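Local coordinates for dihydrodipicolinate synthase (Oceanobacillus iheyensis HTE831, PDB 3D0C), which belongs to the dihydrodipicolinate synthase family of TIM-barrel lyases and probably condenses pyruvate with aspartate semialdehyde in lysine biosynthesis, at residues A[36-39]-A[40-44]; A[222-225]-A[226-229]. The protein carries 1 engineered substitution. All coordinates share one frame; numbering follows the deposited sequence.

Interaction 1: residues A[36-39]-A[40-44]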
loop_
_atom_site.group_PDB
_atom_site.type_symbol
_atom_site.label_atom_id
_atom_site.label_comp_id
_atom_site.label_asym_id
_atom_site.label_seq_id
_atom_site.Cartn_x
_atom_site.Cartn_y
_atom_site.Cartn_z
ATOM N N ASP A 36 -3.676 -19.589 -18.188
ATOM C CA ASP A 36 -4.832 -20.070 -18.939
ATOM C C ASP A 36 -5.400 -21.311 -18.247
ATOM O O ASP A 36 -6.615 -21.452 -18.098
ATOM C CB ASP A 36 -4.447 -20.405 -20.394
ATOM C CG ASP A 36 -4.363 -19.159 -21.296
ATOM O OD1 ASP A 36 -4.683 -18.041 -20.834
ATOM O OD2 ASP A 36 -3.982 -19.304 -22.481
ATOM N N ASP A 37 -4.511 -22.196 -17.811
ATOM C CA ASP A 37 -4.918 -23.425 -17.146
ATOM C C ASP A 37 -5.548 -23.205 -15.783
ATOM O O ASP A 37 -6.418 -23.972 -15.367
ATOM C CB ASP A 37 -3.726 -24.363 -17.007
ATOM C CG ASP A 37 -3.242 -24.873 -18.348
ATOM O OD1 ASP A 37 -4.033 -24.825 -19.315
ATOM O OD2 ASP A 37 -2.083 -25.327 -18.432
ATOM N N ASN A 38 -5.104 -22.174 -15.078
ATOM C CA ASN A 38 -5.682 -21.903 -13.770
ATOM C C ASN A 38 -7.108 -21.393 -13.963
ATOM O O ASN A 38 -8.018 -21.756 -13.214
ATOM C CB ASN A 38 -4.850 -20.868 -13.013
ATOM C CG ASN A 38 -5.502 -20.443 -11.714
ATOM O OD1 ASN A 38 -5.825 -21.277 -10.867
ATOM N ND2 ASN A 38 -5.707 -19.143 -11.554
ATOM N N VAL A 39 -7.295 -20.557 -14.981
ATOM C CA VAL A 39 -8.603 -19.999 -15.304
ATOM C C VAL A 39 -9.554 -21.126 -15.725
ATOM O O VAL A 39 -10.716 -21.153 -15.315
ATOM C CB VAL A 39 -8.483 -18.949 -16.443
ATOM C CG1 VAL A 39 -9.861 -18.464 -16.877
ATOM C CG2 VAL A 39 -7.643 -17.767 -15.964
ATOM N N GLU A 40 -9.056 -22.054 -16.540
ATOM C CA GLU A 40 -9.867 -23.187 -16.995
ATOM C C GLU A 40 -10.263 -24.053 -15.800
ATOM O O GLU A 40 -11.399 -24.514 -15.698
ATOM C CB GLU A 40 -9.085 -24.050 -17.998
ATOM C CG GLU A 40 -8.995 -23.484 -19.408
ATOM C CD GLU A 40 -10.353 -23.138 -19.994
ATOM O OE1 GLU A 40 -11.339 -23.837 -19.681
ATOM O OE2 GLU A 40 -10.430 -22.172 -20.781
ATOM N N PHE A 41 -9.306 -24.269 -14.905
ATOM C CA PHE A 41 -9.519 -25.068 -13.704
ATOM C C PHE A 41 -10.664 -24.492 -12.885
ATOM O O PHE A 41 -11.536 -25.228 -12.420
ATOM C CB PHE A 41 -8.246 -25.078 -12.855
ATOM C CG PHE A 41 -8.381 -25.831 -11.564
ATOM C CD1 PHE A 41 -8.221 -27.214 -11.525
ATOM C CD2 PHE A 41 -8.666 -25.156 -10.380
ATOM C CE1 PHE A 41 -8.342 -27.914 -10.323
ATOM C CE2 PHE A 41 -8.790 -25.845 -9.174
ATOM C CZ PHE A 41 -8.626 -27.228 -9.144
ATOM N N LEU A 42 -10.642 -23.175 -12.699
ATOM C CA LEU A 42 -11.674 -22.485 -11.940
ATOM C C LEU A 42 -13.041 -22.609 -12.617
ATOM O O LEU A 42 -14.046 -22.888 -11.964
ATOM C CB LEU A 42 -11.298 -21.010 -11.777
ATOM C CG LEU A 42 -10.093 -20.725 -10.872
ATOM C CD1 LEU A 42 -9.644 -19.277 -11.038
ATOM C CD2 LEU A 42 -10.471 -21.017 -9.420
ATOM N N LEU A 43 -13.081 -22.407 -13.928
ATOM C CA LEU A 43 -14.342 -22.501 -14.649
ATOM C C LEU A 43 -14.894 -23.925 -14.656
ATOM O O LEU A 43 -16.095 -24.130 -14.508
ATOM C CB LEU A 43 -14.170 -22.009 -16.089
ATOM C CG LEU A 43 -13.868 -20.515 -16.255
ATOM C CD1 LEU A 43 -13.532 -20.213 -17.703
ATOM C CD2 LEU A 43 -15.074 -19.696 -15.800
ATOM N N GLN A 44 -14.017 -24.907 -14.828
ATOM C CA GLN A 44 -14.438 -26.302 -14.864
ATOM C C GLN A 44 -15.002 -26.733 -13.520
ATOM O O GLN A 44 -15.801 -27.663 -13.440
ATOM C CB GLN A 44 -13.255 -27.203 -15.242
ATOM C CG GLN A 44 -13.536 -28.696 -15.123
ATOM C CD GLN A 44 -14.775 -29.130 -15.894
ATOM O OE1 GLN A 44 -14.881 -28.911 -17.104
ATOM N NE2 GLN A 44 -15.720 -29.754 -15.193
#
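The carbonyl oxygen D37 O accepts the amide N-H of F41 at 2.9 Å (N to O), one i to i+4 bond in the last turns of helix 32-44, the first helix of the TIM barrel, which links strand 15-17 to strand 49-50. Equivalent bonds run from E40 N to D36 O, from L42 N to N38 O and from L43 N to V39 O, the last with an N-H...O angle of 162°. V39 and L43 lie side by side and point the same way, one turn apart; the methyl V39 CG1, anti to the backbone N (chi1 174°), lies 4.1 Å from L43 CD1. V39 also packs on L77 and V78 of helix 64-78, and V39 and L42 both touch I50 of strand 49-50, so the turn is seated on the barrel wall. L42 touches the loop residue N217 as well, and L43 touches R81. The acidic side chains find their partners beyond these two turns: D36 forms a salt bridge to R73, D37 to K33 and E40 to R81. Those of D36 and E40 pin the helix to helix 64-78 and the loop after it. E40 CG, anti to the carbonyl carbon (chi1 -77°), lies 3.4 Å from D36 O.

Interaction 2: residues A[222-225]-A[226-229]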
loop_
_atom_site.group_PDB
_atom_site.type_symbol
_atom_site.label_atom_id
_atom_site.label_comp_id
_atom_site.label_asym_id
_atom_site.label_seq_id
_atom_site.Cartn_x
_atom_site.Cartn_y
_atom_site.Cartn_z
ATOM N N LYS A 222 -14.305 -28.002 -1.820
ATOM C CA LYS A 222 -14.499 -27.687 -0.405
ATOM C C LYS A 222 -15.171 -26.319 -0.278
ATOM O O LYS A 222 -16.109 -26.137 0.504
ATOM C CB LYS A 222 -13.162 -27.672 0.338
ATOM C CG LYS A 222 -12.514 -29.045 0.493
ATOM C CD LYS A 222 -11.220 -28.949 1.288
ATOM C CE LYS A 222 -10.514 -30.293 1.390
ATOM N NZ LYS A 222 -11.300 -31.311 2.143
ATOM N N SER A 223 -14.676 -25.358 -1.053
ATOM C CA SER A 223 -15.224 -24.009 -1.051
ATOM C C SER A 223 -16.688 -24.035 -1.461
ATOM O O SER A 223 -17.513 -23.325 -0.882
ATOM C CB SER A 223 -14.443 -23.119 -2.027
ATOM O OG SER A 223 -13.090 -23.003 -1.632
ATOM N N PHE A 224 -17.009 -24.844 -2.468
ATOM C CA PHE A 224 -18.387 -24.936 -2.937
ATOM C C PHE A 224 -19.262 -25.731 -1.980
ATOM O O PHE A 224 -20.478 -25.547 -1.958
ATOM C CB PHE A 224 -18.444 -25.537 -4.344
ATOM C CG PHE A 224 -18.347 -24.509 -5.436
ATOM C CD1 PHE A 224 -19.422 -23.671 -5.715
ATOM C CD2 PHE A 224 -17.168 -24.351 -6.153
ATOM C CE1 PHE A 224 -19.322 -22.687 -6.700
ATOM C CE2 PHE A 224 -17.055 -23.375 -7.136
ATOM C CZ PHE A 224 -18.132 -22.541 -7.409
ATOM N N ALA A 225 -18.646 -26.617 -1.202
ATOM C CA ALA A 225 -19.397 -27.393 -0.217
ATOM C C ALA A 225 -19.861 -26.399 0.856
ATOM O O ALA A 225 -20.985 -26.477 1.366
ATOM C CB ALA A 225 -18.512 -28.468 0.398
ATOM N N LEU A 226 -18.985 -25.452 1.179
ATOM C CA LEU A 226 -19.310 -24.430 2.167
ATOM C C LEU A 226 -20.399 -23.508 1.626
ATOM O O LEU A 226 -21.333 -23.154 2.348
ATOM C CB LEU A 226 -18.065 -23.605 2.523
ATOM C CG LEU A 226 -18.320 -22.452 3.500
ATOM C CD1 LEU A 226 -18.900 -23.011 4.787
ATOM C CD2 LEU A 226 -17.030 -21.698 3.778
ATOM N N LEU A 227 -20.291 -23.110 0.361
ATOM C CA LEU A 227 -21.311 -22.229 -0.203
ATOM C C LEU A 227 -22.680 -22.905 -0.183
ATOM O O LEU A 227 -23.672 -22.306 0.227
ATOM C CB LEU A 227 -20.966 -21.828 -1.641
ATOM C CG LEU A 227 -22.044 -20.988 -2.345
ATOM C CD1 LEU A 227 -22.228 -19.657 -1.636
ATOM C CD2 LEU A 227 -21.651 -20.757 -3.789
ATOM N N GLU A 228 -22.737 -24.161 -0.619
ATOM C CA GLU A 228 -24.014 -24.864 -0.639
ATOM C C GLU A 228 -24.603 -24.979 0.761
ATOM O O GLU A 228 -25.795 -24.741 0.961
ATOM C CB GLU A 228 -23.864 -26.258 -1.244
ATOM C CG GLU A 228 -25.192 -26.986 -1.365
ATOM C CD GLU A 228 -25.099 -28.243 -2.204
ATOM O OE1 GLU A 228 -24.365 -29.174 -1.807
ATOM O OE2 GLU A 228 -25.762 -28.297 -3.263
ATOM N N ALA A 229 -23.763 -25.340 1.724
ATOM C CA ALA A 229 -24.206 -25.476 3.103
ATOM C C ALA A 229 -24.806 -24.163 3.602
ATOM O O ALA A 229 -25.871 -24.157 4.212
ATOM C CB ALA A 229 -23.037 -25.891 3.989
#
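F224 and L227 lie side by side on helix 220-232, the helix that follows the last strand of the TIM barrel, and their side chains point the same way. The leucine methyl CD2 comes up obliquely to the phenyl ring, 4.1 Å from F224 CD1 and 4.2 Å from F224 CE1, so one methyl touches two neighbouring ring carbons. L227 carries CG anti to its backbone N (chi1 176°), and chi2 of 63° turns CD1 aside and leaves CD2 anti to CA, the extended branch that meets the ring. The two differ in their neighbours: F224 touches I47, L227 touches T14, I15 and Y204. L226, one residue earlier, projects from another side of the helix onto V241 of helix 235-257 and E197 of helix 196-206, and A229 also faces helix 235-257, through K237 and I238. Its small CB sits 3.4 Å from A225 O, the same oxygen that accepts the amide of A229 at 3.0 Å from N to O. Four such i to i+4 bonds join the two turns, the straightest from E228 N to F224 O at 167°. Polar ends are held from outside: K222 forms a salt bridge from NZ to D244 and a cation-pi contact with W300, while the buried S223 OG bonds to E197. Within the contact, then, backbone bonds set the spacing and the one side-chain pairing is an apolar methyl-to-ring contact; charge and side-chain hydrogen bonding instead tie this helix to its neighbours.

How the interactions relate
From the N terminus the chain first meets interaction 1 on helix 32-44, between the first two strands of the barrel, and only much later interaction 2 on helix 220-232, after the eighth strand, 210-213. Each is local and spans adjoining turns of one helix, so neither closes a long loop; they stand in series, without nesting or crossing. The centres of interactions 1 and 2 lie about 18 Å apart and their nearest atoms about 6 Å apart, without touching. Barrel closure sets strand 210-213 beside strand 15-17, so the helices following these strands come near each other. Residues 36-44 settle against helix 64-78 and strand 49-50, residues 222-229 against strand 15-17 and helices 196-206 and 235-257.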